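Local coordinates for protein 5-ketofructose reductase (Gluconobacter sp., PDB 7COK) that probably catalyses the reduction of 5-ketofructose with a nicotinamide cofactor, as a member of the shikimate dehydrogenase family, at residues His71-Leu76 / Ile89-Cys94; Gly124-Ile129 / Ala148-Ile153. All blocks are in the same frame, centred on the assembly; numbering follows the deposited sequence.

Interaction 1. Residues His71-Leu76 / Ile89-Cys94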
ATOM      1  N   HIS A  71      -7.753  17.220  -2.815  1.00 13.40           N
ATOM      2  CA  HIS A  71      -7.711  17.115  -1.342  1.00 12.82           C
ATOM      3  C   HIS A  71      -6.861  18.115  -0.539  1.00 11.96           C
ATOM      4  O   HIS A  71      -6.950  18.129   0.682  1.00 13.17           O
ATOM      5  CB  HIS A  71      -7.313  15.699  -0.920  1.00 12.48           C
ATOM      6  CG  HIS A  71      -8.115  14.644  -1.598  1.00 12.76           C
ATOM      7  ND1 HIS A  71      -9.489  14.709  -1.685  1.00 13.48           N
ATOM      8  CD2 HIS A  71      -7.750  13.478  -2.187  1.00 12.67           C
ATOM      9  CE1 HIS A  71      -9.930  13.636  -2.318  1.00 14.43           C
ATOM     10  NE2 HIS A  71      -8.897  12.889  -2.657  1.00 13.75           N
ATOM     11  N   LYS A  72      -6.103  18.991  -1.196  1.00 11.68           N
ATOM     12  CA  LYS A  72      -5.106  19.813  -0.480  1.00 12.36           C
ATOM     13  C   LYS A  72      -5.655  20.788   0.551  1.00 12.88           C
ATOM     14  O   LYS A  72      -4.993  21.062   1.535  1.00 13.32           O
ATOM     15  CB  LYS A  72      -4.188  20.576  -1.448  1.00 13.13           C
ATOM     16  CG  LYS A  72      -3.324  19.678  -2.317  1.00 13.67           C
ATOM     17  CD  LYS A  72      -2.389  20.511  -3.183  1.00 14.02           C
ATOM     18  CE  LYS A  72      -1.520  19.646  -4.080  1.00 15.13           C
ATOM     19  NZ  LYS A  72      -0.730  20.538  -4.968  1.00 16.40           N
ATOM     20  N   VAL A  73      -6.852  21.318   0.306  1.00 13.82           N
ATOM     21  CA  VAL A  73      -7.512  22.221   1.260  1.00 14.17           C
ATOM     22  C   VAL A  73      -8.344  21.400   2.263  1.00 14.20           C
ATOM     23  O   VAL A  73      -8.279  21.611   3.480  1.00 14.91           O
ATOM     24  CB  VAL A  73      -8.318  23.346   0.543  1.00 14.99           C
ATOM     25  CG1 VAL A  73      -9.038  24.226   1.553  1.00 14.81           C
ATOM     26  CG2 VAL A  73      -7.366  24.195  -0.284  1.00 14.62           C
ATOM     27  N   ALA A  74      -9.099  20.443   1.744  1.00 14.32           N
ATOM     28  CA  ALA A  74     -10.005  19.651   2.563  1.00 14.40           C
ATOM     29  C   ALA A  74      -9.266  18.864   3.651  1.00 14.19           C
ATOM     30  O   ALA A  74      -9.763  18.698   4.760  1.00 15.18           O
ATOM     31  CB  ALA A  74     -10.786  18.704   1.668  1.00 14.88           C
ATOM     32  N   VAL A  75      -8.045  18.416   3.359  1.00 14.08           N
ATOM     33  CA  VAL A  75      -7.304  17.612   4.322  1.00 14.05           C
ATOM     34  C   VAL A  75      -7.001  18.366   5.621  1.00 14.48           C
ATOM     35  O   VAL A  75      -6.813  17.730   6.646  1.00 13.69           O
ATOM     36  CB  VAL A  75      -6.029  16.971   3.691  1.00 12.91           C
ATOM     37  CG1 VAL A  75      -4.896  17.993   3.580  1.00 13.22           C
ATOM     38  CG2 VAL A  75      -5.599  15.732   4.461  1.00 13.59           C
ATOM     39  N   LEU A  76      -6.987  19.705   5.582  1.00 14.84           N
ATOM     40  CA  LEU A  76      -6.667  20.446   6.808  1.00 15.94           C
ATOM     41  C   LEU A  76      -7.599  20.086   7.963  1.00 16.80           C
ATOM     42  O   LEU A  76      -7.163  20.072   9.121  1.00 17.41           O
ATOM     43  CB  LEU A  76      -6.634  21.959   6.583  1.00 17.61           C
ATOM     44  CG  LEU A  76      -5.298  22.519   6.100  1.00 19.78           C
ATOM     45  CD1 LEU A  76      -5.114  22.314   4.606  1.00 21.67           C
ATOM     46  CD2 LEU A  76      -5.254  24.002   6.465  1.00 20.49           C
ATOM     47  N   ILE A  89      -0.247  29.278   3.438  1.00 13.68           N
ATOM     48  CA  ILE A  89      -0.762  28.885   2.123  1.00 13.21           C
ATOM     49  C   ILE A  89      -2.224  28.448   2.217  1.00 13.17           C
ATOM     50  O   ILE A  89      -3.028  28.746   1.335  1.00 14.31           O
ATOM     51  CB  ILE A  89       0.120  27.798   1.483  1.00 12.76           C
ATOM     52  CG1 ILE A  89       1.510  28.357   1.192  1.00 12.43           C
ATOM     53  CG2 ILE A  89      -0.493  27.303   0.170  1.00 12.91           C
ATOM     54  CD1 ILE A  89       2.569  27.304   0.947  1.00 12.94           C
ATOM     55  N   GLY A  90      -2.572  27.744   3.287  1.00 14.06           N
ATOM     56  CA  GLY A  90      -3.936  27.271   3.473  1.00 13.25           C
ATOM     57  C   GLY A  90      -4.189  25.964   2.766  1.00 13.82           C
ATOM     58  O   GLY A  90      -5.328  25.623   2.435  1.00 14.17           O
ATOM     59  N   ALA A  91      -3.112  25.210   2.562  1.00 13.13           N
ATOM     60  CA  ALA A  91      -3.212  23.929   1.899  1.00 12.66           C
ATOM     61  C   ALA A  91      -2.042  23.048   2.332  1.00 12.29           C
ATOM     62  O   ALA A  91      -0.974  23.562   2.671  1.00 11.74           O
ATOM     63  CB  ALA A  91      -3.234  24.116   0.387  1.00 12.61           C
ATOM     64  N   VAL A  92      -2.264  21.733   2.289  1.00 11.78           N
ATOM     65  CA  VAL A  92      -1.292  20.717   2.671  1.00 12.02           C
ATOM     66  C   VAL A  92      -1.217  19.647   1.569  1.00 11.75           C
ATOM     67  O   VAL A  92      -2.241  19.147   1.077  1.00 12.64           O
ATOM     68  CB  VAL A  92      -1.718  20.065   4.014  1.00 11.48           C
ATOM     69  CG1 VAL A  92      -1.027  18.717   4.215  1.00 12.61           C
ATOM     70  CG2 VAL A  92      -1.389  20.969   5.182  1.00 12.99           C
ATOM     71  N   ASN A  93       0.005  19.284   1.196  1.00 11.74           N
ATOM     72  CA  ASN A  93       0.221  18.233   0.222  1.00 12.75           C
ATOM     73  C   ASN A  93       1.092  17.099   0.762  1.00 12.05           C
ATOM     74  O   ASN A  93       1.293  16.147   0.046  1.00 12.31           O
ATOM     75  CB  ASN A  93       0.856  18.786  -1.055  1.00 14.29           C
ATOM     76  CG  ASN A  93       2.294  19.220  -0.835  1.00 14.94           C
ATOM     77  OD1 ASN A  93       2.554  20.130  -0.070  1.00 17.06           O
ATOM     78  ND2 ASN A  93       3.222  18.564  -1.495  1.00 17.84           N
ATOM     79  N   CYS A  94       1.621  17.218   1.984  1.00 11.50           N
ATOM     80  CA  CYS A  94       2.520  16.219   2.548  1.00 12.28           C
ATOM     81  C   CYS A  94       2.219  16.081   4.024  1.00 11.19           C
ATOM     82  O   CYS A  94       2.379  17.040   4.801  1.00 12.18           O
ATOM     83  CB  CYS A  94       3.953  16.674   2.352  1.00 12.05           C
ATOM     84  SG  CYS A  94       5.205  15.542   3.047  1.00 14.74           S
TER
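K72 meets V92 chiefly through the backbone, with K72 CB and CG also lying against V92 O: the turn 71-76 offers one carbonyl to the extended A91-V92 part of segment 89-94, a loop-to-loop contact inside the substrate-binding domain of the shikimate dehydrogenase fold. V92 N donates to K72 O over 2.9 Å, almost straight at hydrogen (171°), with V92 N standing 26° out of the plane of the K72 carbonyl. Two CA-H...O contacts flank it, A91 CA reaching K72 O at 3.4 Å and K72 CA reaching V92 O at 3.3 Å. G90, just past helix 84-89, has the positive phi that suits glycine; it ends the helix and leads the chain into A91 and V92.

Apolar packing adds to this on the L76 and V75 side. L76 reaches in with one branch, its CD1 lying 3.7 Å from A91 CA and 4.0 Å from V92 CG2. V75 crosses V92 at about a right angle; its CG1, set between the backbone N and the carbonyl carbon (chi1 78°), comes to 3.8 Å from V92 CB. V75 is backed by L50 and V54 of helix 50-59, so a compact branched residue fits between helix and loop.

The polar ends find partners elsewhere. The extended chain of K72 carries NZ to a salt bridge with D108, while N93 OD1 accepts from T107 N. On the way, the two side chains run side by side, and K72 CE passes 3.9 Å from N93 CB.

Interaction 2. Residues Gly124-Ile129 / Ala148-Ile153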
ATOM      1  N   GLY A 124      16.745  38.687   0.591  1.00 17.54           N
ATOM      2  CA  GLY A 124      17.004  40.025   0.059  1.00 16.80           C
ATOM      3  C   GLY A 124      16.761  40.192  -1.430  1.00 17.85           C
ATOM      4  O   GLY A 124      16.970  41.267  -1.954  1.00 18.32           O
ATOM      5  N   LYS A 125      16.325  39.132  -2.104  1.00 17.12           N
ATOM      6  CA  LYS A 125      16.143  39.151  -3.551  1.00 16.81           C
ATOM      7  C   LYS A 125      14.815  39.746  -3.987  1.00 16.33           C
ATOM      8  O   LYS A 125      13.831  39.725  -3.239  1.00 14.82           O
ATOM      9  CB  LYS A 125      16.289  37.732  -4.142  1.00 18.02           C
ATOM     10  CG  LYS A 125      17.655  37.067  -3.977  1.00 20.43           C
ATOM     11  CD  LYS A 125      18.763  37.917  -4.577  1.00 22.17           C
ATOM     12  CE  LYS A 125      19.823  37.073  -5.254  1.00 23.59           C
ATOM     13  NZ  LYS A 125      20.659  36.413  -4.231  1.00 25.47           N
ATOM     14  N   ARG A 126      14.826  40.295  -5.200  1.00 15.36           N
ATOM     15  CA  ARG A 126      13.623  40.793  -5.853  1.00 15.43           C
ATOM     16  C   ARG A 126      13.200  39.801  -6.925  1.00 14.91           C
ATOM     17  O   ARG A 126      13.970  39.444  -7.830  1.00 14.67           O
ATOM     18  CB  ARG A 126      13.858  42.182  -6.426  1.00 17.19           C
ATOM     19  CG  ARG A 126      14.347  43.138  -5.356  1.00 18.45           C
ATOM     20  CD  ARG A 126      14.545  44.545  -5.877  1.00 19.01           C
ATOM     21  NE  ARG A 126      13.297  45.172  -6.325  1.00 20.35           N
ATOM     22  CZ  ARG A 126      12.438  45.842  -5.554  1.00 20.62           C
ATOM     23  NH1 ARG A 126      11.350  46.364  -6.109  1.00 21.96           N
ATOM     24  NH2 ARG A 126      12.651  45.987  -4.250  1.00 22.52           N
ATOM     25  N   VAL A 127      11.958  39.337  -6.794  1.00 14.14           N
ATOM     26  CA  VAL A 127      11.451  38.184  -7.528  1.00 13.68           C
ATOM     27  C   VAL A 127      10.203  38.542  -8.338  1.00 13.23           C
ATOM     28  O   VAL A 127       9.337  39.280  -7.851  1.00 13.66           O
ATOM     29  CB  VAL A 127      11.037  37.051  -6.564  1.00 13.52           C
ATOM     30  CG1 VAL A 127      10.601  35.804  -7.328  1.00 14.19           C
ATOM     31  CG2 VAL A 127      12.155  36.687  -5.586  1.00 13.80           C
ATOM     32  N   VAL A 128      10.112  37.998  -9.555  1.00 12.58           N
ATOM     33  CA  VAL A 128       8.901  38.074 -10.384  1.00 12.92           C
ATOM     34  C   VAL A 128       8.349  36.674 -10.605  1.00 12.33           C
ATOM     35  O   VAL A 128       9.085  35.785 -11.074  1.00 12.62           O
ATOM     36  CB  VAL A 128       9.153  38.746 -11.756  1.00 13.61           C
ATOM     37  CG1 VAL A 128       7.926  38.612 -12.661  1.00 14.47           C
ATOM     38  CG2 VAL A 128       9.464  40.214 -11.568  1.00 15.02           C
ATOM     39  N   ILE A 129       7.059  36.486 -10.299  1.00 11.60           N
ATOM     40  CA  ILE A 129       6.379  35.214 -10.531  1.00 11.45           C
ATOM     41  C   ILE A 129       5.323  35.441 -11.594  1.00 11.04           C
ATOM     42  O   ILE A 129       4.431  36.290 -11.434  1.00 11.80           O
ATOM     43  CB  ILE A 129       5.697  34.688  -9.252  1.00 11.15           C
ATOM     44  CG1 ILE A 129       6.713  34.592  -8.111  1.00 11.83           C
ATOM     45  CG2 ILE A 129       4.936  33.378  -9.556  1.00 11.83           C
ATOM     46  CD1 ILE A 129       6.105  34.072  -6.815  1.00 12.44           C
ATOM     47  N   ALA A 148      13.067  36.734   1.063  1.00 16.09           N
ATOM     48  CA  ALA A 148      13.022  37.580  -0.139  1.00 16.41           C
ATOM     49  C   ALA A 148      12.528  38.992   0.190  1.00 15.81           C
ATOM     50  O   ALA A 148      11.686  39.176   1.074  1.00 17.40           O
ATOM     51  CB  ALA A 148      12.184  36.945  -1.239  1.00 16.32           C
ATOM     52  N   ALA A 149      13.071  39.980  -0.506  1.00 15.89           N
ATOM     53  CA  ALA A 149      12.710  41.380  -0.216  1.00 15.54           C
ATOM     54  C   ALA A 149      11.395  41.814  -0.872  1.00 15.94           C
ATOM     55  O   ALA A 149      10.576  42.524  -0.256  1.00 17.12           O
ATOM     56  CB  ALA A 149      13.846  42.316  -0.608  1.00 16.03           C
ATOM     57  N   HIS A 150      11.190  41.376  -2.109  1.00 15.45           N
ATOM     58  CA  HIS A 150      10.130  41.906  -2.946  1.00 14.63           C
ATOM     59  C   HIS A 150       9.662  40.863  -3.937  1.00 14.39           C
ATOM     60  O   HIS A 150      10.481  40.237  -4.618  1.00 14.45           O
ATOM     61  CB  HIS A 150      10.620  43.158  -3.693  1.00 15.09           C
ATOM     62  CG  HIS A 150       9.516  43.945  -4.313  1.00 16.18           C
ATOM     63  ND1 HIS A 150       8.967  43.615  -5.530  1.00 16.57           N
ATOM     64  CD2 HIS A 150       8.829  45.027  -3.868  1.00 16.73           C
ATOM     65  CE1 HIS A 150       7.986  44.455  -5.811  1.00 16.89           C
ATOM     66  NE2 HIS A 150       7.892  45.330  -4.826  1.00 17.50           N
ATOM     67  N   ILE A 151       8.345  40.669  -3.986  1.00 14.40           N
ATOM     68  CA  ILE A 151       7.757  39.651  -4.850  1.00 14.19           C
ATOM     69  C   ILE A 151       6.651  40.289  -5.660  1.00 13.92           C
ATOM     70  O   ILE A 151       5.688  40.818  -5.097  1.00 14.49           O
ATOM     71  CB  ILE A 151       7.237  38.416  -4.069  1.00 14.73           C
ATOM     72  CG1 ILE A 151       8.368  37.761  -3.269  1.00 15.36           C
ATOM     73  CG2 ILE A 151       6.648  37.372  -5.033  1.00 14.65           C
ATOM     74  CD1 ILE A 151       7.911  36.853  -2.139  1.00 14.71           C
ATOM     75  N   THR A 152       6.792  40.198  -6.972  1.00 13.01           N
ATOM     76  CA  THR A 152       5.817  40.748  -7.925  1.00 13.29           C
ATOM     77  C   THR A 152       5.115  39.549  -8.544  1.00 13.10           C
ATOM     78  O   THR A 152       5.790  38.641  -9.047  1.00 13.73           O
ATOM     79  CB  THR A 152       6.475  41.611  -9.033  1.00 13.72           C
ATOM     80  OG1 THR A 152       7.150  42.732  -8.453  1.00 15.55           O
ATOM     81  CG2 THR A 152       5.409  42.155 -10.011  1.00 14.31           C
ATOM     82  N   ILE A 153       3.783  39.528  -8.481  1.00 13.48           N
ATOM     83  CA  ILE A 153       2.991  38.444  -9.053  1.00 12.67           C
ATOM     84  C   ILE A 153       2.260  39.017 -10.261  1.00 13.33           C
ATOM     85  O   ILE A 153       1.614  40.056 -10.147  1.00 13.61           O
ATOM     86  CB  ILE A 153       2.006  37.815  -8.035  1.00 13.07           C
ATOM     87  CG1 ILE A 153       2.760  37.341  -6.784  1.00 13.67           C
ATOM     88  CG2 ILE A 153       1.305  36.625  -8.659  1.00 12.65           C
ATOM     89  CD1 ILE A 153       2.847  38.361  -5.665  1.00 14.61           C
TER
HETATM   90  O   HOH W   1       9.689  42.037  -7.604  1.00 17.40           O
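K125 O, H150 O, V127 O and T152 O take the backbone N-H groups that join segments 124-129 and 148-153 as neighbouring parallel strands of a Rossmann-type sheet. V127 N to H150 O, T152 N to V127 O and I129 N to T152 O are each 2.8 Å long, and the last is nearly straight at 173°. Where the strands begin, K125 O accepts from A149 N and, more weakly, from H150 N, so one carbonyl grips two successive amides.

A water bound to V127 O, to which it donates, also bonds H150 ND1 at 2.7 Å and T152 OG1 at 2.8 Å. It reaches H150 at the edge of the ring, in plane. The ring's face serves R126: bent at chi3, the arginine folds its guanidinium flat over the imidazole, planes 23° apart, with NH1 above the ring centre and 3.5 Å from H150 CG. Chi1 of H150 (-166°) swings the ring away from its backbone N and so presents its face to R126 and its edge to the water. With an alanine here, the guanidinium of R126 would probably lose the ring it lies on and be freer to turn, and the water one of its three partners.

V128 and T152 lie side by side on this same face. V127, I129, I151 and I153 lie on the opposite face; I129 CD1 packs 3.8 Å from I151 CG2, and V127 and I129 press on helix 134-145 at L143, I139 and A140. Branched aliphatic residues suit strands buried beneath a helix. The chemistry thus divides by face: hydrocarbon seals the sheet against the helix of this beta-alpha-beta unit, while near the strand starts the other face is polar, where the R126 guanidinium stacks on H150 and a water ties H150 to T152 and V127 O.

In the fold
Interaction 1 closes before interaction 2 opens along the chain, and the two fall in different domains: 71-76 with 89-94 in the substrate-binding part, 124-129 with 148-153 in the Rossmann-type part that probably binds the nicotinamide cofactor. Their centres are 25 Å apart and their nearest atoms about 11 Å, so they do not touch. Interaction 1 joins loops beside the mixed sheet, interaction 2 two adjacent strands of the parallel sheet. Helix 134-145 links the two regions: V127 and I129 pack on it, and its A138 and V141 touch segment 89-94 through I89, which is not itself part of the contact with 71-76. The first beta-alpha-beta unit thus meets the substrate-binding domain.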